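Local coordinates for DUF985 domain-containing protein (PDB 1YUD), which is of unknown function but belongs to the cupin superfamily and assembles as a pair of beta-rich subunits, at residues H26-F31 and D140-F145; Y32-R37 and S50-L55; T68-W73 and Q108-K113. All blocks are in the same frame, centred on the assembly; numbering follows the deposited sequence.

Interaction 1. Residues H26-F31 and D140-F145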
loop_
_atom_site.group_PDB
_atom_site.type_symbol
_atom_site.label_atom_id
_atom_site.label_comp_id
_atom_site.label_asym_id
_atom_site.label_seq_id
_atom_site.Cartn_x
_atom_site.Cartn_y
_atom_site.Cartn_z
ATOM N N HIS A 26 11.824 10.846 -10.587
ATOM C CA HIS A 26 10.885 11.735 -9.913
ATOM C C HIS A 26 11.645 13.015 -9.595
ATOM O O HIS A 26 12.820 12.965 -9.247
ATOM C CB HIS A 26 10.370 11.107 -8.617
ATOM C CG HIS A 26 9.153 11.783 -8.069
ATOM N ND1 HIS A 26 8.870 11.836 -6.721
ATOM C CD2 HIS A 26 8.140 12.430 -8.692
ATOM C CE1 HIS A 26 7.735 12.489 -6.538
ATOM N NE2 HIS A 26 7.273 12.860 -7.718
ATOM N N VAL A 27 10.985 14.159 -9.707
ATOM C CA VAL A 27 11.662 15.423 -9.452
ATOM C C VAL A 27 12.343 15.479 -8.097
ATOM O O VAL A 27 13.334 16.189 -7.924
ATOM C CB VAL A 27 10.694 16.616 -9.565
ATOM C CG1 VAL A 27 9.641 16.540 -8.487
ATOM C CG2 VAL A 27 11.464 17.914 -9.459
ATOM N N GLU A 28 11.818 14.722 -7.140
ATOM C CA GLU A 28 12.370 14.707 -5.786
ATOM C C GLU A 28 13.457 13.656 -5.648
ATOM O O GLU A 28 14.064 13.524 -4.598
ATOM C CB GLU A 28 11.261 14.409 -4.766
ATOM C CG GLU A 28 10.946 12.909 -4.605
ATOM C CD GLU A 28 9.662 12.630 -3.822
ATOM O OE1 GLU A 28 9.499 11.491 -3.323
ATOM O OE2 GLU A 28 8.811 13.542 -3.721
ATOM N N GLY A 29 13.695 12.908 -6.714
ATOM C CA GLY A 29 14.690 11.851 -6.667
ATOM C C GLY A 29 14.027 10.496 -6.862
ATOM O O GLY A 29 12.797 10.405 -6.972
ATOM N N GLY A 30 14.834 9.442 -6.909
ATOM C CA GLY A 30 14.297 8.103 -7.089
ATOM C C GLY A 30 13.550 7.880 -8.395
ATOM O O GLY A 30 13.625 8.688 -9.325
ATOM N N PHE A 31 12.823 6.768 -8.450
ATOM C CA PHE A 31 12.044 6.378 -9.620
ATOM C C PHE A 31 10.582 6.152 -9.259
ATOM O O PHE A 31 10.274 5.733 -8.151
ATOM C CB PHE A 31 12.634 5.104 -10.200
ATOM C CG PHE A 31 13.997 5.295 -10.779
ATOM C CD1 PHE A 31 14.162 5.970 -11.986
ATOM C CD2 PHE A 31 15.121 4.822 -10.117
ATOM C CE1 PHE A 31 15.432 6.172 -12.528
ATOM C CE2 PHE A 31 16.400 5.017 -10.646
ATOM C CZ PHE A 31 16.551 5.694 -11.856
ATOM N N ASP A 140 0.526 20.804 -6.906
ATOM C CA ASP A 140 0.296 22.011 -6.124
ATOM C C ASP A 140 0.484 21.609 -4.670
ATOM O O ASP A 140 0.806 22.442 -3.822
ATOM C CB ASP A 140 -1.135 22.511 -6.303
ATOM C CG ASP A 140 -1.575 22.520 -7.742
ATOM O OD1 ASP A 140 -1.586 21.436 -8.362
ATOM O OD2 ASP A 140 -1.922 23.605 -8.253
ATOM N N ASP A 141 0.264 20.323 -4.395
ATOM C CA ASP A 141 0.395 19.779 -3.050
ATOM C C ASP A 141 1.819 19.307 -2.779
ATOM O O ASP A 141 2.085 18.652 -1.768
ATOM C CB ASP A 141 -0.563 18.602 -2.858
ATOM C CG ASP A 141 -1.990 18.949 -3.219
ATOM O OD1 ASP A 141 -2.471 20.017 -2.783
ATOM O OD2 ASP A 141 -2.631 18.150 -3.932
ATOM N N PHE A 142 2.730 19.652 -3.681
ATOM C CA PHE A 142 4.124 19.256 -3.552
ATOM C C PHE A 142 4.996 20.479 -3.276
ATOM O O PHE A 142 4.552 21.614 -3.447
ATOM C CB PHE A 142 4.571 18.574 -4.851
ATOM C CG PHE A 142 5.979 18.058 -4.820
ATOM C CD1 PHE A 142 6.274 16.842 -4.228
ATOM C CD2 PHE A 142 7.015 18.803 -5.372
ATOM C CE1 PHE A 142 7.577 16.370 -4.181
ATOM C CE2 PHE A 142 8.323 18.343 -5.332
ATOM C CZ PHE A 142 8.603 17.122 -4.734
ATOM N N GLU A 143 6.231 20.241 -2.838
ATOM C CA GLU A 143 7.181 21.320 -2.575
ATOM C C GLU A 143 8.558 20.783 -2.194
ATOM O O GLU A 143 8.754 20.285 -1.085
ATOM C CB GLU A 143 6.667 22.251 -1.476
ATOM C CG GLU A 143 7.512 23.507 -1.327
ATOM C CD GLU A 143 6.848 24.578 -0.480
ATOM O OE1 GLU A 143 7.398 25.701 -0.410
ATOM O OE2 GLU A 143 5.780 24.295 0.112
ATOM N N LEU A 144 9.505 20.885 -3.122
ATOM C CA LEU A 144 10.867 20.410 -2.893
ATOM C C LEU A 144 11.668 21.542 -2.241
ATOM O O LEU A 144 11.381 22.710 -2.486
ATOM C CB LEU A 144 11.488 19.992 -4.230
ATOM C CG LEU A 144 12.697 19.052 -4.226
ATOM C CD1 LEU A 144 12.367 17.805 -3.427
ATOM C CD2 LEU A 144 13.083 18.681 -5.657
ATOM N N PHE A 145 12.658 21.207 -1.413
ATOM C CA PHE A 145 13.448 22.234 -0.721
ATOM C C PHE A 145 14.960 22.226 -0.959
ATOM O O PHE A 145 15.587 21.170 -1.062
ATOM C CB PHE A 145 13.191 22.166 0.787
ATOM C CG PHE A 145 11.798 22.564 1.181
ATOM C CD1 PHE A 145 10.717 21.721 0.936
ATOM C CD2 PHE A 145 11.560 23.796 1.772
ATOM C CE1 PHE A 145 9.416 22.106 1.277
ATOM C CE2 PHE A 145 10.267 24.191 2.115
ATOM C CZ PHE A 145 9.197 23.343 1.867
#

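Interaction 2. Residues Y32-R37 and S50-L55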
loop_
_atom_site.group_PDB
_atom_site.type_symbol
_atom_site.label_atom_id
_atom_site.label_comp_id
_atom_site.label_asym_id
_atom_site.label_seq_id
_atom_site.Cartn_x
_atom_site.Cartn_y
_atom_site.Cartn_z
ATOM N N TYR A 32 9.679 6.415 -10.196
ATOM C CA TYR A 32 8.259 6.246 -9.922
ATOM C C TYR A 32 7.401 6.000 -11.163
ATOM O O TYR A 32 7.873 6.108 -12.292
ATOM C CB TYR A 32 7.739 7.479 -9.199
ATOM C CG TYR A 32 7.148 8.509 -10.121
ATOM C CD1 TYR A 32 5.773 8.613 -10.286
ATOM C CD2 TYR A 32 7.958 9.395 -10.819
ATOM C CE1 TYR A 32 5.216 9.579 -11.118
ATOM C CE2 TYR A 32 7.407 10.369 -11.666
ATOM C CZ TYR A 32 6.036 10.454 -11.807
ATOM O OH TYR A 32 5.481 11.412 -12.627
ATOM N N ARG A 33 6.127 5.689 -10.930
ATOM C CA ARG A 33 5.141 5.427 -11.984
ATOM C C ARG A 33 3.799 5.325 -11.274
ATOM O O ARG A 33 3.665 4.539 -10.340
ATOM C CB ARG A 33 5.426 4.086 -12.686
ATOM C CG ARG A 33 4.903 3.961 -14.130
ATOM C CD ARG A 33 3.414 4.296 -14.314
ATOM N NE ARG A 33 3.214 5.196 -15.455
ATOM C CZ ARG A 33 2.053 5.744 -15.826
ATOM N NH1 ARG A 33 0.927 5.494 -15.156
ATOM N NH2 ARG A 33 2.026 6.570 -16.867
ATOM N N SER A 34 2.813 6.110 -11.688
ATOM C CA SER A 34 1.507 6.026 -11.053
ATOM C C SER A 34 0.935 4.659 -11.348
ATOM O O SER A 34 1.100 4.131 -12.440
ATOM C CB SER A 34 0.570 7.078 -11.600
ATOM O OG SER A 34 1.169 8.353 -11.500
ATOM N N SER A 35 0.276 4.082 -10.355
ATOM C CA SER A 35 -0.333 2.767 -10.481
ATOM C C SER A 35 -1.794 2.994 -10.814
ATOM O O SER A 35 -2.262 2.607 -11.880
ATOM C CB SER A 35 -0.203 2.025 -9.156
ATOM O OG SER A 35 0.818 2.629 -8.370
ATOM N N TYR A 36 -2.512 3.630 -9.891
ATOM C CA TYR A 36 -3.927 3.931 -10.090
ATOM C C TYR A 36 -4.275 5.258 -9.453
ATOM O O TYR A 36 -3.603 5.708 -8.523
ATOM C CB TYR A 36 -4.822 2.870 -9.455
ATOM C CG TYR A 36 -4.576 1.459 -9.904
ATOM C CD1 TYR A 36 -3.497 0.733 -9.415
ATOM C CD2 TYR A 36 -5.417 0.852 -10.826
ATOM C CE1 TYR A 36 -3.260 -0.578 -9.841
ATOM C CE2 TYR A 36 -5.192 -0.444 -11.261
ATOM C CZ TYR A 36 -4.108 -1.159 -10.771
ATOM O OH TYR A 36 -3.838 -2.427 -11.251
ATOM N N ARG A 37 -5.318 5.893 -9.973
ATOM C CA ARG A 37 -5.811 7.150 -9.415
ATOM C C ARG A 37 -7.250 6.766 -9.087
ATOM O O ARG A 37 -7.741 5.735 -9.556
ATOM C CB ARG A 37 -5.820 8.299 -10.441
ATOM C CG ARG A 37 -4.528 8.548 -11.241
ATOM C CD ARG A 37 -3.328 8.972 -10.392
ATOM N NE ARG A 37 -3.561 10.155 -9.549
ATOM C CZ ARG A 37 -4.061 11.312 -9.970
ATOM N NH1 ARG A 37 -4.399 11.462 -11.242
ATOM N NH2 ARG A 37 -4.215 12.325 -9.123
ATOM N N SER A 50 -4.649 8.478 -4.931
ATOM C CA SER A 50 -3.680 8.128 -5.965
ATOM C C SER A 50 -2.548 7.260 -5.400
ATOM O O SER A 50 -2.130 7.434 -4.261
ATOM C CB SER A 50 -3.086 9.404 -6.567
ATOM O OG SER A 50 -2.479 10.219 -5.584
ATOM N N SER A 51 -2.061 6.316 -6.192
ATOM C CA SER A 51 -0.960 5.463 -5.761
ATOM C C SER A 51 0.092 5.421 -6.864
ATOM O O SER A 51 -0.232 5.475 -8.045
ATOM C CB SER A 51 -1.446 4.040 -5.485
ATOM O OG SER A 51 -0.349 3.150 -5.329
ATOM N N ILE A 52 1.354 5.334 -6.472
ATOM C CA ILE A 52 2.444 5.279 -7.422
ATOM C C ILE A 52 3.435 4.279 -6.887
ATOM O O ILE A 52 3.438 3.967 -5.695
ATOM C CB ILE A 52 3.195 6.607 -7.523
ATOM C CG1 ILE A 52 3.965 6.842 -6.226
ATOM C CG2 ILE A 52 2.235 7.744 -7.789
ATOM C CD1 ILE A 52 4.846 8.066 -6.234
ATOM N N TYR A 53 4.268 3.754 -7.768
ATOM C CA TYR A 53 5.297 2.843 -7.339
ATOM C C TYR A 53 6.420 3.838 -7.021
ATOM O O TYR A 53 6.280 5.027 -7.314
ATOM C CB TYR A 53 5.681 1.939 -8.492
ATOM C CG TYR A 53 4.731 0.800 -8.751
ATOM C CD1 TYR A 53 4.768 -0.345 -7.957
ATOM C CD2 TYR A 53 3.848 0.822 -9.826
ATOM C CE1 TYR A 53 3.958 -1.448 -8.232
ATOM C CE2 TYR A 53 3.034 -0.278 -10.113
ATOM C CZ TYR A 53 3.100 -1.406 -9.315
ATOM O OH TYR A 53 2.350 -2.521 -9.600
ATOM N N PHE A 54 7.509 3.392 -6.407
ATOM C CA PHE A 54 8.606 4.308 -6.095
ATOM C C PHE A 54 9.824 3.508 -5.691
ATOM O O PHE A 54 9.843 2.874 -4.637
ATOM C CB PHE A 54 8.214 5.283 -4.980
ATOM C CG PHE A 54 9.215 6.379 -4.752
ATOM C CD1 PHE A 54 10.280 6.206 -3.878
ATOM C CD2 PHE A 54 9.082 7.599 -5.397
ATOM C CE1 PHE A 54 11.199 7.241 -3.643
ATOM C CE2 PHE A 54 9.998 8.637 -5.167
ATOM C CZ PHE A 54 11.057 8.452 -4.284
ATOM N N LEU A 55 10.848 3.550 -6.537
ATOM C CA LEU A 55 12.050 2.780 -6.293
ATOM C C LEU A 55 13.254 3.590 -5.852
ATOM O O LEU A 55 13.368 4.775 -6.144
ATOM C CB LEU A 55 12.377 1.966 -7.543
ATOM C CG LEU A 55 13.567 1.030 -7.397
ATOM C CD1 LEU A 55 13.271 -0.280 -8.104
ATOM C CD2 LEU A 55 14.817 1.720 -7.931
#

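Interaction 3. Residues T68-W73 and Q108-K113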
loop_
_atom_site.group_PDB
_atom_site.type_symbol
_atom_site.label_atom_id
_atom_site.label_comp_id
_atom_site.label_asym_id
_atom_site.label_seq_id
_atom_site.Cartn_x
_atom_site.Cartn_y
_atom_site.Cartn_z
ATOM N N THR A 68 0.765 18.297 0.884
ATOM C CA THR A 68 -0.429 18.954 1.392
ATOM C C THR A 68 -1.347 17.902 1.980
ATOM O O THR A 68 -2.238 18.204 2.760
ATOM C CB THR A 68 -1.164 19.680 0.252
ATOM O OG1 THR A 68 -0.441 20.867 -0.094
ATOM C CG2 THR A 68 -2.578 20.038 0.652
ATOM N N ALA A 69 -1.117 16.654 1.608
ATOM C CA ALA A 69 -1.950 15.574 2.092
ATOM C C ALA A 69 -1.115 14.462 2.712
ATOM O O ALA A 69 0.100 14.408 2.543
ATOM C CB ALA A 69 -2.798 15.030 0.948
ATOM N N ASP A 70 -1.768 13.585 3.456
ATOM C CA ASP A 70 -1.071 12.480 4.070
ATOM C C ASP A 70 -0.602 11.518 2.988
ATOM O O ASP A 70 -1.073 11.557 1.846
ATOM C CB ASP A 70 -2.003 11.742 5.037
ATOM C CG ASP A 70 -2.262 12.520 6.304
ATOM O OD1 ASP A 70 -3.096 12.057 7.109
ATOM O OD2 ASP A 70 -1.625 13.579 6.493
ATOM N N GLU A 71 0.319 10.637 3.345
ATOM C CA GLU A 71 0.802 9.686 2.379
ATOM C C GLU A 71 1.050 8.367 3.067
ATOM O O GLU A 71 1.780 8.292 4.045
ATOM C CB GLU A 71 2.086 10.201 1.736
ATOM C CG GLU A 71 2.474 9.478 0.464
ATOM C CD GLU A 71 3.724 10.062 -0.168
ATOM O OE1 GLU A 71 4.848 9.708 0.254
ATOM O OE2 GLU A 71 3.578 10.900 -1.079
HETATM N N MSE A 72 0.426 7.313 2.581
HETATM C CA MSE A 72 0.666 6.043 3.196
HETATM C C MSE A 72 1.844 5.402 2.477
HETATM O O MSE A 72 2.076 5.643 1.293
HETATM C CB MSE A 72 -0.596 5.181 3.131
HETATM C CG MSE A 72 -1.580 5.463 4.284
HETATM SE SE MSE A 72 -0.902 4.920 6.037
HETATM C CE MSE A 72 -0.839 3.009 5.718
ATOM N N TRP A 73 2.619 4.613 3.204
ATOM C CA TRP A 73 3.759 3.956 2.612
ATOM C C TRP A 73 3.639 2.464 2.801
ATOM O O TRP A 73 3.513 1.980 3.922
ATOM C CB TRP A 73 5.052 4.461 3.250
ATOM C CG TRP A 73 5.495 5.808 2.733
ATOM C CD1 TRP A 73 4.772 6.966 2.739
ATOM C CD2 TRP A 73 6.772 6.135 2.157
ATOM N NE1 TRP A 73 5.519 7.996 2.206
ATOM C CE2 TRP A 73 6.751 7.513 1.841
ATOM C CE3 TRP A 73 7.933 5.396 1.880
ATOM C CZ2 TRP A 73 7.844 8.171 1.264
ATOM C CZ3 TRP A 73 9.021 6.049 1.309
ATOM C CH2 TRP A 73 8.967 7.427 1.008
ATOM N N GLN A 108 4.046 -0.818 6.923
ATOM C CA GLN A 108 3.322 0.400 6.562
ATOM C C GLN A 108 3.686 1.563 7.454
ATOM O O GLN A 108 4.029 1.395 8.615
ATOM C CB GLN A 108 1.801 0.196 6.648
ATOM C CG GLN A 108 1.132 -0.268 5.361
ATOM C CD GLN A 108 -0.231 -0.889 5.620
ATOM O OE1 GLN A 108 -1.236 -0.184 5.794
ATOM N NE2 GLN A 108 -0.271 -2.224 5.665
ATOM N N PHE A 109 3.611 2.759 6.909
ATOM C CA PHE A 109 3.890 3.907 7.709
ATOM C C PHE A 109 3.134 5.081 7.144
ATOM O O PHE A 109 2.933 5.181 5.934
ATOM C CB PHE A 109 5.375 4.229 7.759
ATOM C CG PHE A 109 5.683 5.329 8.714
ATOM C CD1 PHE A 109 5.875 5.060 10.059
ATOM C CD2 PHE A 109 5.629 6.645 8.304
ATOM C CE1 PHE A 109 5.996 6.085 10.980
ATOM C CE2 PHE A 109 5.750 7.673 9.226
ATOM C CZ PHE A 109 5.930 7.382 10.557
ATOM N N LEU A 110 2.738 5.989 8.025
ATOM C CA LEU A 110 1.980 7.146 7.611
ATOM C C LEU A 110 2.738 8.442 7.861
ATOM O O LEU A 110 2.960 8.846 8.999
ATOM C CB LEU A 110 0.634 7.123 8.348
ATOM C CG LEU A 110 -0.351 8.264 8.165
ATOM C CD1 LEU A 110 0.087 9.422 9.019
ATOM C CD2 LEU A 110 -0.449 8.635 6.693
ATOM N N VAL A 111 3.146 9.093 6.783
ATOM C CA VAL A 111 3.869 10.346 6.889
ATOM C C VAL A 111 2.848 11.490 6.851
ATOM O O VAL A 111 2.310 11.846 5.794
ATOM C CB VAL A 111 4.947 10.464 5.756
ATOM C CG1 VAL A 111 4.400 9.941 4.450
ATOM C CG2 VAL A 111 5.397 11.904 5.614
ATOM N N PRO A 112 2.558 12.068 8.030
ATOM C CA PRO A 112 1.600 13.169 8.212
ATOM C C PRO A 112 1.843 14.361 7.324
ATOM O O PRO A 112 2.980 14.782 7.150
ATOM C CB PRO A 112 1.739 13.519 9.700
ATOM C CG PRO A 112 3.146 13.126 10.022
ATOM C CD PRO A 112 3.281 11.797 9.286
ATOM N N LYS A 113 0.767 14.910 6.775
ATOM C CA LYS A 113 0.871 16.069 5.901
ATOM C C LYS A 113 1.432 17.278 6.631
ATOM O O LYS A 113 1.532 17.285 7.860
ATOM C CB LYS A 113 -0.498 16.421 5.311
ATOM C CG LYS A 113 -1.566 16.788 6.331
ATOM C CD LYS A 113 -2.890 17.115 5.640
ATOM C CE LYS A 113 -3.974 17.476 6.644
ATOM N NZ LYS A 113 -5.268 17.752 5.964
#

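Interaction 1. Residues H26-F31 and D140-F145
Val27 and Phe142 approach from opposite directions, a methyl branch of one loop meeting the far end of an aromatic ring from the other. CG1 of Val27 lies 3.9 Å from CE2 of Phe142 and about as far from CZ, oblique to the ring. The phenyl group reaches this position because its CG stands opposite the backbone N (chi1 -177°), which projects the ring straight across toward the turn. Leu144 adds the second apolar contact with both of its branches. Its CD1 rests 3.8 Å from CB of Glu28, while its CD2 sits 4.2 Å from CG2 of Val27 and also touches the carbonyl O of Val27. The leucine thus spans two consecutive residues of the turn.

Two loops far apart in sequence meet here beside the cupin jelly-roll barrel. Residues 26-31 join strand 24-25 to strand 31-37 through a type I turn from His26 to Gly29, and residues 140-145 lead from strand 126-133 toward helix 147-152. The turn is held from within by the bond from Gly29 N to His26 O (2.7 Å), and His26 N adds a further bond to Gly30 O.

Polar contact across the loops is confined to the carboxylate of Glu28 and the carbonyl of Val27, and no hydrogen bond links them. OE2 of Glu28 meets the edge of the Phe142 ring near CE1, with carboxylate and ring planes only 20° apart. The other oxygen, OE1, lies in plane at the edge of the His26 ring and has a weak hydrogen bond to Ser62 OG. Glu28 O accepts a hydrogen bond from His63 ND1, and the rings of Phe142 and His65 meet with their planes about 30° apart.

Interaction 2. Residues Y32-R37 and S50-L55
Arg33 O accepts the N-H of Tyr53 at 2.8 Å in a nearly straight bond (167°), and the same carbonyl oxygen lies near the plane of the Tyr53 ring, at its edge. Two residues further along, Ser51 O takes the N-H of Ser35 at 2.7 Å and, weakly, that of Tyr36. In return, Ser51 N donates to Tyr36 O at 2.9 Å. One residue on strand 50-55 therefore serves two on strand 32-37: Ser35 and Tyr36 both face Ser51, which defines a classic beta bulge in this antiparallel pair of the larger cupin sheet. On its other side, strand 50-55 is bonded through the backbones of Ser50 and Ile52 to strand 126-133.

The serine hydroxyls at the bulge look to another chain. Ser35 OG and Ser51 OG each form a hydrogen bond with OE1 of Gln108 of the second subunit, so that one amide oxygen is gripped twice. Ser50 OG instead bonds to the backbone N of Phe137. Arg33 has a local partner, its NH1 donating to Ser34 O at 3.0 Å, with the acceptor close to the guanidinium plane. Arg37 bends at chi2 and chi3, which curls its chain back until CB of Ser50 lies at the guanidinium edge.

Apolar contact belongs to the face carrying Tyr32, Ile52 and Phe54. CD1 of Ile52 touches CB of Tyr32 at 4.2 Å, from a direction oblique to the ring; CB of Tyr32 also meets CD2 of Phe54 at 4.0 Å, and CG2 of Ile52 approaches CA of Ser34 at 3.8 Å.

Interaction 3. Residues T68-W73 and Q108-K113
Met72, present as selenomethionine, crosses Leu110 at about a right angle and reaches on to Gln108. Its CB leaves the strand on the face it shares with Leu110. CG, placed beside the backbone N by chi1 of -85°, comes 4.1 Å from CD2 of Leu110. The chain then bends at both remaining torsions, so that SE lies against the leucine, 3.5 Å from its CB, and CE crosses the Gln108 side chain at a slant, meeting CG at 3.8 Å and also OE1. That oxygen is held by Ser35 and Ser51 of the second subunit, while NE2 bonds to Ile52 O and His76 NE2, both of that subunit.

The two backbones are joined by an antiparallel ladder. Trp73 and Phe109 exchange two bonds, Trp73 N to Phe109 O at 2.8 Å and Phe109 N to Trp73 O at 3.1 Å, and Val111 N donates to Glu71 O. Past the strand ends, Asp70 takes over with its side chain: OD2 receives the N-H of Lys113 at 2.8 Å, and the methylenes of the lysine continue past it toward Thr68 O. On the opposite face, CG1 of Val111 lies oblique to the Trp73 ring, 3.5 Å from CD1, while the indole NE1 makes a weak hydrogen bond to Glu71 OE1.

Strand 109-111 forms the outer edge of the six-stranded sheet within the chain, and strand 71-76 has strand 126-133 on its other side. Trp73 and Phe109 pack against strands 81-86 and 92-97 in the interior of the cupin barrel, between its two sheets, whereas Leu110 touches Tyr36 of the second subunit.

In the fold
Interactions 2 and 3 are built on the same sheet, their centres about 14 Å apart, yet do not touch within one chain. They meet across the dimer instead: Gln108 and Phe109 of one subunit reach the bulge around Ser35, Tyr36 and Ser51 of the other. Interaction 1 encloses both along the sequence. It joins interaction 2 directly, with centres about 13 Å apart, through a probable hydrogen bond from Leu55 N to Phe31 O (2.8 Å), and His26 packs on Tyr32. Toward interaction 3, about 15 Å away between centres, CA of Asp141 lies 3.3 Å from OG1 of Thr68. The loop pair of interaction 1 thus touches both other contacts.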